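Local coordinates for type II restriction enzyme NlaIV (Neisseria lactamica, PDB 6QM2), which recognises the double-stranded DNA sequence 5'-GGNNCC-3' and cleaves it in the middle to leave blunt ends, at residues A[94-107]-A[168-180]. Residues are numbered along the deposited sequence; the frame is centred on the assembly and turned at random.
Sequences FNRNASPGFDIADF and VVHKIRPGVWYSI. With K (potassium ion), chain C.
Arg173 and Asp103 meet in a salt bridge where two antiparallel segments of this PD-(D/E)XK-family nuclease run side by side, 94-107 leaving the central mixed sheet and 168-180 running out of the middle strand of a small three-stranded antiparallel sheet. NH1 of Arg173 lies 3.0 Å from OD1 of Asp103; the carboxylate oxygen sits near the guanidinium plane, yet is itself approached from above the carboxylate plane. The same NH1 donates to Gly101 O (3.1 Å), again from above the carbonyl plane. Bends at chi2 (-73°) and chi3 (-54°) fold the arginine chain back so that its guanidinium reaches the loop backbone around Gly101, with Phe102 O over one face. Lys171 extends past the other carboxylate oxygen, OD2, in a long salt bridge.

Toward the strand end the backbones pair: Ile104 N donates to Ile172 O, Ile172 N to Ala105 O, and Phe107 N to His170 O at 2.9 Å, nearly straight. Ile172 CD1 packs at the edge of the Phe107 ring, which helix 191-204 also contacts.

At the other end the contact is aromatic. Pro174 CG makes a CH-pi contact over the Phe102 ring, whose edge meets Trp177 CH2, and Pro100 CG rests against both Trp177 CZ3 and Tyr178 CE2. The Phe94 and Tyr178 rings have nearly parallel planes (8° apart) but meet rim to rim. Arg96, whose NE is salt-bridged to Asp142, brings its guanidinium, tilted to the ring, over one face of Tyr178, a cation-pi contact with CZ 4.1 Å from the centroid.

Behind the pairing, Glu90 and Ile104 share a potassium ion, which lies 3.3 Å from Ile104 O.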
# COMPACT_ATOMS: atom_id res chain seq x y z
N PHE A 94 12.01 -8.87 3.48
CA PHE A 94 11.24 -9.65 2.52
C PHE A 94 10.49 -10.77 3.22
O PHE A 94 10.95 -11.28 4.25
CB PHE A 94 12.14 -10.20 1.41
CG PHE A 94 13.07 -11.30 1.86
CD1 PHE A 94 14.21 -11.00 2.59
CD2 PHE A 94 12.82 -12.63 1.53
CE1 PHE A 94 15.08 -12.01 3.00
CE2 PHE A 94 13.68 -13.64 1.94
CZ PHE A 94 14.81 -13.33 2.67
N ASN A 95 9.33 -11.14 2.67
CA ASN A 95 8.56 -12.27 3.18
C ASN A 95 9.36 -13.54 2.93
O ASN A 95 9.66 -13.86 1.78
CB ASN A 95 7.19 -12.34 2.50
CG ASN A 95 6.33 -13.45 3.05
OD1 ASN A 95 6.27 -14.54 2.48
ND2 ASN A 95 5.67 -13.20 4.18
N ARG A 96 9.68 -14.26 4.00
CA ARG A 96 10.58 -15.42 3.94
C ARG A 96 10.03 -16.60 3.11
O ARG A 96 10.81 -17.40 2.61
CB ARG A 96 10.94 -15.88 5.37
CG ARG A 96 11.92 -17.04 5.50
CD ARG A 96 13.33 -16.69 5.05
NE ARG A 96 14.15 -17.89 4.85
CZ ARG A 96 14.10 -18.70 3.79
NH1 ARG A 96 13.25 -18.48 2.79
NH2 ARG A 96 14.91 -19.76 3.73
N ASN A 97 8.70 -16.69 2.96
CA ASN A 97 8.08 -17.79 2.21
C ASN A 97 8.43 -17.77 0.71
O ASN A 97 8.55 -18.84 0.10
CB ASN A 97 6.55 -17.80 2.37
CG ASN A 97 6.11 -17.81 3.82
OD1 ASN A 97 5.27 -17.01 4.23
ND2 ASN A 97 6.68 -18.71 4.62
N ALA A 98 8.59 -16.57 0.15
CA ALA A 98 9.03 -16.39 -1.24
C ALA A 98 10.47 -15.85 -1.32
O ALA A 98 11.07 -15.53 -0.30
CB ALA A 98 8.07 -15.45 -1.96
N SER A 99 10.99 -15.77 -2.54
CA SER A 99 12.34 -15.22 -2.80
C SER A 99 12.41 -13.72 -2.50
O SER A 99 11.37 -13.06 -2.46
CB SER A 99 12.76 -15.48 -4.25
OG SER A 99 13.00 -16.86 -4.46
N PRO A 100 13.63 -13.17 -2.28
CA PRO A 100 13.77 -11.76 -1.90
C PRO A 100 13.20 -10.76 -2.93
O PRO A 100 13.66 -10.72 -4.07
CB PRO A 100 15.28 -11.58 -1.73
CG PRO A 100 15.80 -12.94 -1.48
CD PRO A 100 14.95 -13.84 -2.31
N GLY A 101 12.22 -9.97 -2.49
CA GLY A 101 11.50 -9.03 -3.35
C GLY A 101 12.07 -7.62 -3.40
O GLY A 101 11.61 -6.79 -4.19
N PHE A 102 13.06 -7.33 -2.55
CA PHE A 102 13.68 -6.00 -2.50
C PHE A 102 14.64 -5.79 -3.67
O PHE A 102 15.11 -6.74 -4.29
CB PHE A 102 14.38 -5.73 -1.15
CG PHE A 102 15.54 -6.66 -0.85
CD1 PHE A 102 16.82 -6.40 -1.36
CD2 PHE A 102 15.37 -7.76 -0.01
CE1 PHE A 102 17.88 -7.24 -1.07
CE2 PHE A 102 16.44 -8.60 0.28
CZ PHE A 102 17.69 -8.34 -0.25
N ASP A 103 14.92 -4.52 -3.94
CA ASP A 103 15.89 -4.11 -4.96
C ASP A 103 17.15 -3.59 -4.28
O ASP A 103 17.09 -3.07 -3.16
CB ASP A 103 15.28 -3.02 -5.84
CG ASP A 103 14.01 -3.47 -6.54
OD1 ASP A 103 14.03 -4.52 -7.22
OD2 ASP A 103 12.99 -2.75 -6.42
N ILE A 104 18.29 -3.71 -4.95
CA ILE A 104 19.54 -3.14 -4.46
C ILE A 104 19.53 -1.65 -4.78
O ILE A 104 19.53 -0.82 -3.87
CB ILE A 104 20.78 -3.85 -5.06
CG1 ILE A 104 20.72 -5.37 -4.87
CG2 ILE A 104 22.07 -3.29 -4.46
CD1 ILE A 104 20.38 -5.82 -3.46
N ALA A 105 19.49 -1.32 -6.07
CA ALA A 105 19.49 0.07 -6.54
C ALA A 105 19.34 0.12 -8.06
O ALA A 105 19.65 -0.85 -8.74
CB ALA A 105 20.78 0.77 -6.13
N ASP A 106 18.88 1.25 -8.58
CA ASP A 106 18.90 1.50 -10.03
C ASP A 106 20.33 1.33 -10.51
O ASP A 106 21.24 1.88 -9.90
CB ASP A 106 18.41 2.91 -10.36
CG ASP A 106 18.52 3.25 -11.85
OD1 ASP A 106 18.11 2.41 -12.68
OD2 ASP A 106 19.00 4.34 -12.19
N PHE A 107 20.53 0.55 -11.57
CA PHE A 107 21.88 0.28 -12.07
C PHE A 107 22.60 1.54 -12.56
O PHE A 107 23.78 1.73 -12.25
CB PHE A 107 21.89 -0.79 -13.16
CG PHE A 107 23.26 -1.03 -13.73
CD1 PHE A 107 24.17 -1.85 -13.07
CD2 PHE A 107 23.66 -0.38 -14.90
CE1 PHE A 107 25.45 -2.04 -13.58
CE2 PHE A 107 24.94 -0.57 -15.41
CZ PHE A 107 25.83 -1.40 -14.75
N VAL A 168 15.55 -2.86 -21.79
CA VAL A 168 15.91 -1.65 -21.05
C VAL A 168 16.20 -2.02 -19.60
O VAL A 168 15.34 -2.58 -18.91
CB VAL A 168 14.75 -0.62 -21.07
CG1 VAL A 168 15.05 0.57 -20.14
CG2 VAL A 168 14.49 -0.15 -22.49
N VAL A 169 17.41 -1.68 -19.13
CA VAL A 169 17.88 -2.07 -17.81
C VAL A 169 17.33 -1.12 -16.75
O VAL A 169 17.27 0.09 -16.97
CB VAL A 169 19.43 -2.08 -17.75
CG1 VAL A 169 19.92 -2.53 -16.37
CG2 VAL A 169 20.00 -2.98 -18.84
N HIS A 170 16.93 -1.69 -15.61
CA HIS A 170 16.47 -0.92 -14.45
C HIS A 170 17.29 -1.24 -13.20
O HIS A 170 18.44 -0.80 -13.11
CB HIS A 170 14.96 -1.12 -14.24
CG HIS A 170 14.12 -0.43 -15.25
ND1 HIS A 170 14.08 0.94 -15.37
CD2 HIS A 170 13.29 -0.92 -16.21
CE1 HIS A 170 13.27 1.27 -16.36
NE2 HIS A 170 12.77 0.16 -16.88
N LYS A 171 16.75 -2.02 -12.27
CA LYS A 171 17.35 -2.18 -10.95
C LYS A 171 18.22 -3.42 -10.84
O LYS A 171 17.96 -4.44 -11.45
CB LYS A 171 16.26 -2.22 -9.88
CG LYS A 171 15.42 -0.95 -9.88
CD LYS A 171 14.77 -0.68 -8.54
CE LYS A 171 14.32 0.76 -8.46
NZ LYS A 171 13.75 1.06 -7.12
N ILE A 172 19.28 -3.31 -10.04
CA ILE A 172 20.08 -4.46 -9.66
C ILE A 172 19.21 -5.28 -8.72
O ILE A 172 18.56 -4.74 -7.83
CB ILE A 172 21.41 -4.05 -8.98
CG1 ILE A 172 22.31 -3.30 -9.99
CG2 ILE A 172 22.15 -5.26 -8.42
CD1 ILE A 172 23.40 -2.48 -9.34
N ARG A 173 19.19 -6.59 -8.95
CA ARG A 173 18.30 -7.50 -8.24
C ARG A 173 19.12 -8.50 -7.44
O ARG A 173 20.16 -8.99 -7.91
CB ARG A 173 17.39 -8.23 -9.24
CG ARG A 173 16.24 -7.40 -9.80
CD ARG A 173 15.12 -7.14 -8.80
NE ARG A 173 14.61 -8.37 -8.19
CZ ARG A 173 13.62 -8.43 -7.29
NH1 ARG A 173 12.99 -7.33 -6.89
NH2 ARG A 173 13.26 -9.62 -6.81
N PRO A 174 18.66 -8.81 -6.21
CA PRO A 174 19.39 -9.75 -5.37
C PRO A 174 19.19 -11.19 -5.80
O PRO A 174 18.18 -11.51 -6.41
CB PRO A 174 18.78 -9.52 -3.99
CG PRO A 174 17.38 -9.11 -4.27
CD PRO A 174 17.45 -8.31 -5.55
N GLY A 175 20.16 -12.04 -5.48
CA GLY A 175 20.04 -13.48 -5.64
C GLY A 175 19.50 -14.13 -4.38
O GLY A 175 19.13 -13.45 -3.43
N VAL A 176 19.46 -15.46 -4.39
CA VAL A 176 19.05 -16.26 -3.23
C VAL A 176 20.31 -16.83 -2.58
O VAL A 176 20.73 -17.96 -2.85
CB VAL A 176 18.05 -17.37 -3.62
CG1 VAL A 176 17.58 -18.12 -2.39
CG2 VAL A 176 16.86 -16.77 -4.37
N TRP A 177 20.91 -16.00 -1.74
CA TRP A 177 22.17 -16.30 -1.05
C TRP A 177 22.03 -17.39 0.03
O TRP A 177 22.96 -18.16 0.26
CB TRP A 177 22.75 -15.01 -0.42
CG TRP A 177 21.93 -14.47 0.73
CD1 TRP A 177 22.08 -14.79 2.05
CD2 TRP A 177 20.84 -13.54 0.67
NE1 TRP A 177 21.15 -14.12 2.80
CE2 TRP A 177 20.37 -13.34 1.98
CE3 TRP A 177 20.21 -12.84 -0.38
CZ2 TRP A 177 19.31 -12.48 2.29
CZ3 TRP A 177 19.15 -11.99 -0.08
CH2 TRP A 177 18.71 -11.82 1.25
N TYR A 178 20.86 -17.44 0.67
CA TYR A 178 20.61 -18.34 1.81
C TYR A 178 20.39 -19.82 1.49
O TYR A 178 20.58 -20.67 2.36
CB TYR A 178 19.44 -17.82 2.68
CG TYR A 178 18.14 -17.52 1.95
CD1 TYR A 178 17.30 -18.54 1.51
CD2 TYR A 178 17.75 -16.20 1.71
CE1 TYR A 178 16.11 -18.26 0.84
CE2 TYR A 178 16.56 -15.91 1.04
CZ TYR A 178 15.75 -16.94 0.61
OH TYR A 178 14.58 -16.66 -0.05
N SER A 179 19.99 -20.12 0.25
CA SER A 179 19.63 -21.49 -0.15
C SER A 179 20.82 -22.44 -0.11
O SER A 179 21.88 -22.14 -0.69
CB SER A 179 19.03 -21.49 -1.56
OG SER A 179 19.96 -20.99 -2.52
N ILE A 180 20.65 -23.57 0.58
CA ILE A 180 21.67 -24.64 0.62
C ILE A 180 21.78 -25.40 -0.72
O ILE A 180 22.81 -26.01 -1.01
CB ILE A 180 21.41 -25.62 1.80
CG1 ILE A 180 22.67 -26.45 2.12
CG2 ILE A 180 20.20 -26.53 1.52
CD1 ILE A 180 22.58 -27.23 3.41
K K C . 17.83 1.28 -2.05
O HOH W 1 16.34 0.73 -4.74